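Local coordinates for phosphodiesterase (Candida albicans, PDB 6CPU), which is a largely helical metalloprotein of the HD-type phosphodiesterase clan that holds a zinc and a magnesium ion, at residues 282-296 and 332-346. Numbering follows the deposited sequence.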
loop_
_atom_site.group_PDB
_atom_site.type_symbol
_atom_site.label_atom_id
_atom_site.label_comp_id
_atom_site.label_asym_id
_atom_site.label_seq_id
_atom_site.Cartn_x
_atom_site.Cartn_y
_atom_site.Cartn_z
ATOM N N VAL A 282 -7.387 -4.173 1.936
ATOM C CA VAL A 282 -8.112 -3.249 2.814
ATOM C C VAL A 282 -9.066 -2.349 2.028
ATOM O O VAL A 282 -10.211 -2.084 2.449
ATOM C CB VAL A 282 -7.134 -2.396 3.686
ATOM C CG1 VAL A 282 -7.867 -1.302 4.438
ATOM C CG2 VAL A 282 -6.384 -3.287 4.663
ATOM N N LEU A 283 -8.617 -1.891 0.870
ATOM C CA LEU A 283 -9.471 -1.114 -0.023
ATOM C C LEU A 283 -10.707 -1.940 -0.431
ATOM O O LEU A 283 -11.845 -1.452 -0.410
ATOM C CB LEU A 283 -8.678 -0.701 -1.272
ATOM C CG LEU A 283 -9.455 -0.187 -2.484
ATOM C CD1 LEU A 283 -10.173 1.102 -2.148
ATOM C CD2 LEU A 283 -8.535 0.024 -3.674
ATOM N N GLN A 284 -10.458 -3.185 -0.793
ATOM C CA GLN A 284 -11.518 -4.094 -1.247
ATOM C C GLN A 284 -12.520 -4.412 -0.137
ATOM O O GLN A 284 -13.719 -4.519 -0.407
ATOM C CB GLN A 284 -10.902 -5.372 -1.800
ATOM C CG GLN A 284 -11.864 -6.240 -2.618
ATOM C CD GLN A 284 -12.499 -7.380 -1.821
ATOM O OE1 GLN A 284 -12.276 -7.536 -0.607
ATOM N NE2 GLN A 284 -13.254 -8.221 -2.525
ATOM N N ALA A 285 -12.030 -4.578 1.094
ATOM C CA ALA A 285 -12.914 -4.716 2.264
ATOM C C ALA A 285 -13.796 -3.495 2.414
ATOM O O ALA A 285 -15.019 -3.619 2.515
ATOM C CB ALA A 285 -12.107 -4.946 3.530
ATOM N N CYS A 286 -13.185 -2.311 2.414
ATOM C CA CYS A 286 -13.951 -1.054 2.449
ATOM C C CYS A 286 -14.974 -1.008 1.325
ATOM O O CYS A 286 -16.127 -0.605 1.526
ATOM C CB CYS A 286 -13.037 0.167 2.313
ATOM S SG CYS A 286 -12.300 0.717 3.856
ATOM N N PHE A 287 -14.530 -1.399 0.138
ATOM C CA PHE A 287 -15.386 -1.412 -1.047
ATOM C C PHE A 287 -16.648 -2.256 -0.797
ATOM O O PHE A 287 -17.763 -1.800 -1.047
ATOM C CB PHE A 287 -14.597 -1.943 -2.239
ATOM C CG PHE A 287 -15.242 -1.691 -3.567
ATOM C CD1 PHE A 287 -15.362 -0.405 -4.056
ATOM C CD2 PHE A 287 -15.695 -2.745 -4.343
ATOM C CE1 PHE A 287 -15.936 -0.160 -5.288
ATOM C CE2 PHE A 287 -16.271 -2.511 -5.587
ATOM C CZ PHE A 287 -16.396 -1.215 -6.056
ATOM N N HIS A 288 -16.466 -3.462 -0.270
ATOM C CA HIS A 288 -17.618 -4.321 0.060
ATOM C C HIS A 288 -18.500 -3.731 1.167
ATOM O O HIS A 288 -19.732 -3.714 1.020
ATOM C CB HIS A 288 -17.181 -5.740 0.408
ATOM C CG HIS A 288 -17.088 -6.645 -0.780
ATOM N ND1 HIS A 288 -17.890 -7.758 -0.935
ATOM C CD2 HIS A 288 -16.304 -6.589 -1.885
ATOM C CE1 HIS A 288 -17.598 -8.352 -2.078
ATOM N NE2 HIS A 288 -16.633 -7.667 -2.670
ATOM N N PHE A 289 -17.887 -3.223 2.244
ATOM C CA PHE A 289 -18.651 -2.541 3.296
ATOM C C PHE A 289 -19.548 -1.461 2.706
ATOM O O PHE A 289 -20.747 -1.412 2.994
ATOM C CB PHE A 289 -17.743 -1.904 4.367
ATOM C CG PHE A 289 -16.911 -2.890 5.164
ATOM C CD1 PHE A 289 -17.216 -4.242 5.208
ATOM C CD2 PHE A 289 -15.825 -2.435 5.904
ATOM C CE1 PHE A 289 -16.453 -5.124 5.953
ATOM C CE2 PHE A 289 -15.063 -3.310 6.656
ATOM C CZ PHE A 289 -15.368 -4.654 6.678
ATOM N N LEU A 290 -18.969 -0.603 1.876
ATOM C CA LEU A 290 -19.694 0.511 1.289
ATOM C C LEU A 290 -20.838 0.077 0.359
ATOM O O LEU A 290 -21.876 0.743 0.305
ATOM C CB LEU A 290 -18.727 1.432 0.554
ATOM C CG LEU A 290 -17.777 2.209 1.483
ATOM C CD1 LEU A 290 -16.506 2.631 0.752
ATOM C CD2 LEU A 290 -18.487 3.418 2.077
ATOM N N ILE A 291 -20.656 -1.020 -0.367
ATOM C CA ILE A 291 -21.739 -1.552 -1.199
ATOM C C ILE A 291 -22.876 -2.043 -0.307
ATOM O O ILE A 291 -24.020 -1.625 -0.465
ATOM C CB ILE A 291 -21.263 -2.677 -2.132
ATOM C CG1 ILE A 291 -20.396 -2.084 -3.250
ATOM C CG2 ILE A 291 -22.455 -3.420 -2.739
ATOM C CD1 ILE A 291 -19.444 -3.082 -3.849
ATOM N N ARG A 292 -22.543 -2.901 0.650
ATOM C CA ARG A 292 -23.546 -3.476 1.538
ATOM C C ARG A 292 -24.239 -2.433 2.429
ATOM O O ARG A 292 -25.330 -2.685 2.939
ATOM C CB ARG A 292 -22.930 -4.604 2.362
ATOM C CG ARG A 292 -22.508 -5.789 1.506
ATOM C CD ARG A 292 -22.199 -7.003 2.356
ATOM N NE ARG A 292 -21.540 -8.074 1.607
ATOM C CZ ARG A 292 -22.157 -8.952 0.816
ATOM N NH1 ARG A 292 -23.472 -8.904 0.629
ATOM N NH2 ARG A 292 -21.443 -9.886 0.196
ATOM N N LEU A 293 -23.617 -1.265 2.593
ATOM C CA LEU A 293 -24.225 -0.119 3.283
ATOM C C LEU A 293 -25.048 0.768 2.353
ATOM O O LEU A 293 -25.646 1.746 2.800
ATOM C CB LEU A 293 -23.130 0.740 3.939
ATOM C CG LEU A 293 -22.503 0.141 5.196
ATOM C CD1 LEU A 293 -21.154 0.788 5.502
ATOM C CD2 LEU A 293 -23.455 0.291 6.377
ATOM N N GLY A 294 -25.053 0.459 1.061
ATOM C CA GLY A 294 -25.788 1.255 0.093
ATOM C C GLY A 294 -25.126 2.562 -0.284
ATOM O O GLY A 294 -25.758 3.409 -0.910
ATOM N N SER A 295 -23.851 2.736 0.085
ATOM C CA SER A 295 -23.097 3.925 -0.313
ATOM C C SER A 295 -22.576 3.802 -1.739
ATOM O O SER A 295 -22.253 4.804 -2.370
ATOM C CB SER A 295 -21.930 4.186 0.640
ATOM O OG SER A 295 -22.365 4.904 1.777
ATOM N N LEU A 296 -22.488 2.569 -2.229
ATOM C CA LEU A 296 -22.234 2.299 -3.637
ATOM C C LEU A 296 -23.246 1.271 -4.114
ATOM O O LEU A 296 -23.557 0.343 -3.371
ATOM C CB LEU A 296 -20.854 1.686 -3.824
ATOM C CG LEU A 296 -19.623 2.536 -3.527
ATOM C CD1 LEU A 296 -18.438 1.608 -3.314
ATOM C CD2 LEU A 296 -19.355 3.527 -4.642
ATOM N N ALA A 332 -27.487 6.499 2.715
ATOM C CA ALA A 332 -26.413 5.821 3.422
ATOM C C ALA A 332 -25.708 6.833 4.315
ATOM O O ALA A 332 -25.843 8.043 4.120
ATOM C CB ALA A 332 -25.433 5.212 2.431
ATOM N N SER A 333 -24.958 6.336 5.293
ATOM C CA SER A 333 -24.231 7.209 6.208
ATOM C C SER A 333 -23.244 8.092 5.442
ATOM O O SER A 333 -23.208 9.303 5.652
ATOM C CB SER A 333 -23.500 6.395 7.277
ATOM O OG SER A 333 -24.416 5.665 8.076
ATOM N N LEU A 334 -22.468 7.484 4.543
ATOM C CA LEU A 334 -21.472 8.215 3.754
ATOM C C LEU A 334 -21.967 8.485 2.339
ATOM O O LEU A 334 -22.383 7.572 1.628
ATOM C CB LEU A 334 -20.148 7.437 3.707
ATOM C CG LEU A 334 -19.491 7.114 5.053
ATOM C CD1 LEU A 334 -18.191 6.339 4.860
ATOM C CD2 LEU A 334 -19.237 8.387 5.846
ATOM N N ASN A 335 -21.917 9.748 1.939
ATOM C CA ASN A 335 -22.280 10.161 0.587
ATOM C C ASN A 335 -21.182 9.789 -0.446
ATOM O O ASN A 335 -20.157 9.190 -0.070
ATOM C CB ASN A 335 -22.639 11.661 0.578
ATOM C CG ASN A 335 -21.425 12.578 0.602
ATOM O OD1 ASN A 335 -20.275 12.127 0.609
ATOM N ND2 ASN A 335 -21.681 13.883 0.606
ATOM N N PRO A 336 -21.398 10.109 -1.743
ATOM C CA PRO A 336 -20.451 9.643 -2.774
ATOM C C PRO A 336 -19.006 10.153 -2.646
ATOM O O PRO A 336 -18.077 9.356 -2.805
ATOM C CB PRO A 336 -21.079 10.141 -4.078
ATOM C CG PRO A 336 -22.551 10.167 -3.782
ATOM C CD PRO A 336 -22.643 10.628 -2.355
ATOM N N ILE A 337 -18.811 11.441 -2.372
ATOM C CA ILE A 337 -17.444 11.970 -2.228
ATOM C C ILE A 337 -16.762 11.458 -0.957
ATOM O O ILE A 337 -15.565 11.172 -0.974
ATOM C CB ILE A 337 -17.365 13.510 -2.345
ATOM C CG1 ILE A 337 -15.909 13.939 -2.568
ATOM C CG2 ILE A 337 -17.956 14.204 -1.123
ATOM C CD1 ILE A 337 -15.764 15.352 -3.082
ATOM N N GLN A 338 -17.519 11.316 0.128
ATOM C CA GLN A 338 -17.013 10.716 1.359
ATOM C C GLN A 338 -16.677 9.239 1.169
ATOM O O GLN A 338 -15.726 8.726 1.765
ATOM C CB GLN A 338 -18.037 10.839 2.485
ATOM C CG GLN A 338 -18.320 12.266 2.913
ATOM C CD GLN A 338 -19.704 12.426 3.521
ATOM O OE1 GLN A 338 -20.329 11.451 3.950
ATOM N NE2 GLN A 338 -20.197 13.658 3.538
ATOM N N THR A 339 -17.482 8.552 0.364
ATOM C CA THR A 339 -17.222 7.157 0.020
ATOM C C THR A 339 -15.895 7.050 -0.758
ATOM O O THR A 339 -15.077 6.178 -0.475
ATOM C CB THR A 339 -18.386 6.569 -0.814
ATOM O OG1 THR A 339 -19.593 6.610 -0.042
ATOM C CG2 THR A 339 -18.103 5.140 -1.220
ATOM N N LEU A 340 -15.700 7.941 -1.727
ATOM C CA LEU A 340 -14.449 7.996 -2.500
ATOM C C LEU A 340 -13.261 8.309 -1.584
ATOM O O LEU A 340 -12.212 7.675 -1.686
ATOM C CB LEU A 340 -14.524 9.034 -3.619
ATOM C CG LEU A 340 -13.267 9.199 -4.493
ATOM C CD1 LEU A 340 -12.896 7.896 -5.170
ATOM C CD2 LEU A 340 -13.445 10.299 -5.532
ATOM N N GLY A 341 -13.445 9.270 -0.680
ATOM C CA GLY A 341 -12.420 9.618 0.306
ATOM C C GLY A 341 -12.008 8.456 1.189
ATOM O O GLY A 341 -10.825 8.298 1.497
ATOM N N LEU A 342 -12.981 7.637 1.592
ATOM C CA LEU A 342 -12.708 6.464 2.409
ATOM C C LEU A 342 -11.888 5.453 1.608
ATOM O O LEU A 342 -10.914 4.887 2.118
ATOM C CB LEU A 342 -14.009 5.803 2.875
ATOM C CG LEU A 342 -14.028 5.031 4.199
ATOM C CD1 LEU A 342 -15.032 3.891 4.121
ATOM C CD2 LEU A 342 -12.686 4.477 4.649
ATOM N N LEU A 343 -12.300 5.228 0.362
ATOM C CA LEU A 343 -11.603 4.286 -0.507
ATOM C C LEU A 343 -10.165 4.733 -0.784
ATOM O O LEU A 343 -9.250 3.923 -0.702
ATOM C CB LEU A 343 -12.349 4.113 -1.821
ATOM C CG LEU A 343 -13.703 3.422 -1.643
ATOM C CD1 LEU A 343 -14.538 3.569 -2.899
ATOM C CD2 LEU A 343 -13.513 1.966 -1.268
ATOM N N VAL A 344 -9.986 6.010 -1.114
ATOM C CA VAL A 344 -8.644 6.576 -1.312
ATOM C C VAL A 344 -7.796 6.441 -0.030
ATOM O O VAL A 344 -6.641 6.024 -0.101
ATOM C CB VAL A 344 -8.698 8.022 -1.863
ATOM C CG1 VAL A 344 -7.334 8.681 -1.838
ATOM C CG2 VAL A 344 -9.225 8.020 -3.295
ATOM N N ALA A 345 -8.362 6.735 1.138
ATOM C CA ALA A 345 -7.624 6.534 2.396
ATOM C C ALA A 345 -7.227 5.094 2.638
ATOM O O ALA A 345 -6.114 4.833 3.076
ATOM C CB ALA A 345 -8.419 7.060 3.585
ATOM N N ALA A 346 -8.119 4.138 2.362
ATOM C CA ALA A 346 -7.757 2.738 2.510
ATOM C C ALA A 346 -6.584 2.373 1.592
ATOM O O ALA A 346 -5.662 1.659 2.002
ATOM C CB ALA A 346 -8.965 1.840 2.227
HETATM O O HOH W 1 -22.541 4.755 4.413
HETATM O O HOH W 2 -22.888 7.247 -1.223
#
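At the edge of the Phe-287 ring, close to its plane, lies CD2 of Leu-343, 4.1 Å from CD1. This methyl is the end of a knob: Leu-343 sits in a hole made by Leu-283, Cys-286, Phe-287 and Leu-290. Its CB points along the interface, but with CG anti to the carbonyl carbon (chi1 -67°) the branched end comes nearer to helix 282-292. There it meets Leu-290 tip to tip, CD2 to CD1 at 3.7 Å, and crosses Leu-283 at about a right angle. A branched leucine suits the hole because one methyl can touch all four walls.

Leu-290 also slides past Thr-339 in the opposite sense, its CD1 lying 3.6 Å from Thr-339 CG2. The threonine is divided in use: its methyl faces Leu-290 and Leu-296, while OG1 donates to the carbonyl O of the N-cap residue Asn-335, one turn back, which satisfies this buried hydroxyl. The small Ala-346 lets the backbones close in, its CB 3.7 Å from Leu-283 CA.

Polar contacts gather where helix 282-292 ends and helix 336-346 begins. Gly-294, which without a side chain adopts positive phi readily, closes the first helix in a Schellman motif. The small hydroxyl of Ser-295 suits its place by serving twice: OG donates to Leu-334 O (2.7 Å), in the carbonyl plane on a lone pair, and accepts from a water that Leu-334 N donates to. A second water joins Ser-295 O to Leu-334 O. Asn-335 and Gln-338 form a capping box.

The result is a nearly antiparallel helix pair, axes 8.6 Å apart at 158°, in the helical phosphodiesterase domain. Helix 276-292 carries the zinc ligand His-278 near its start, and His-349 and Asp-350 directly follow helix 336-348, bringing this end of the pair to the zinc site, which Asp-462 completes.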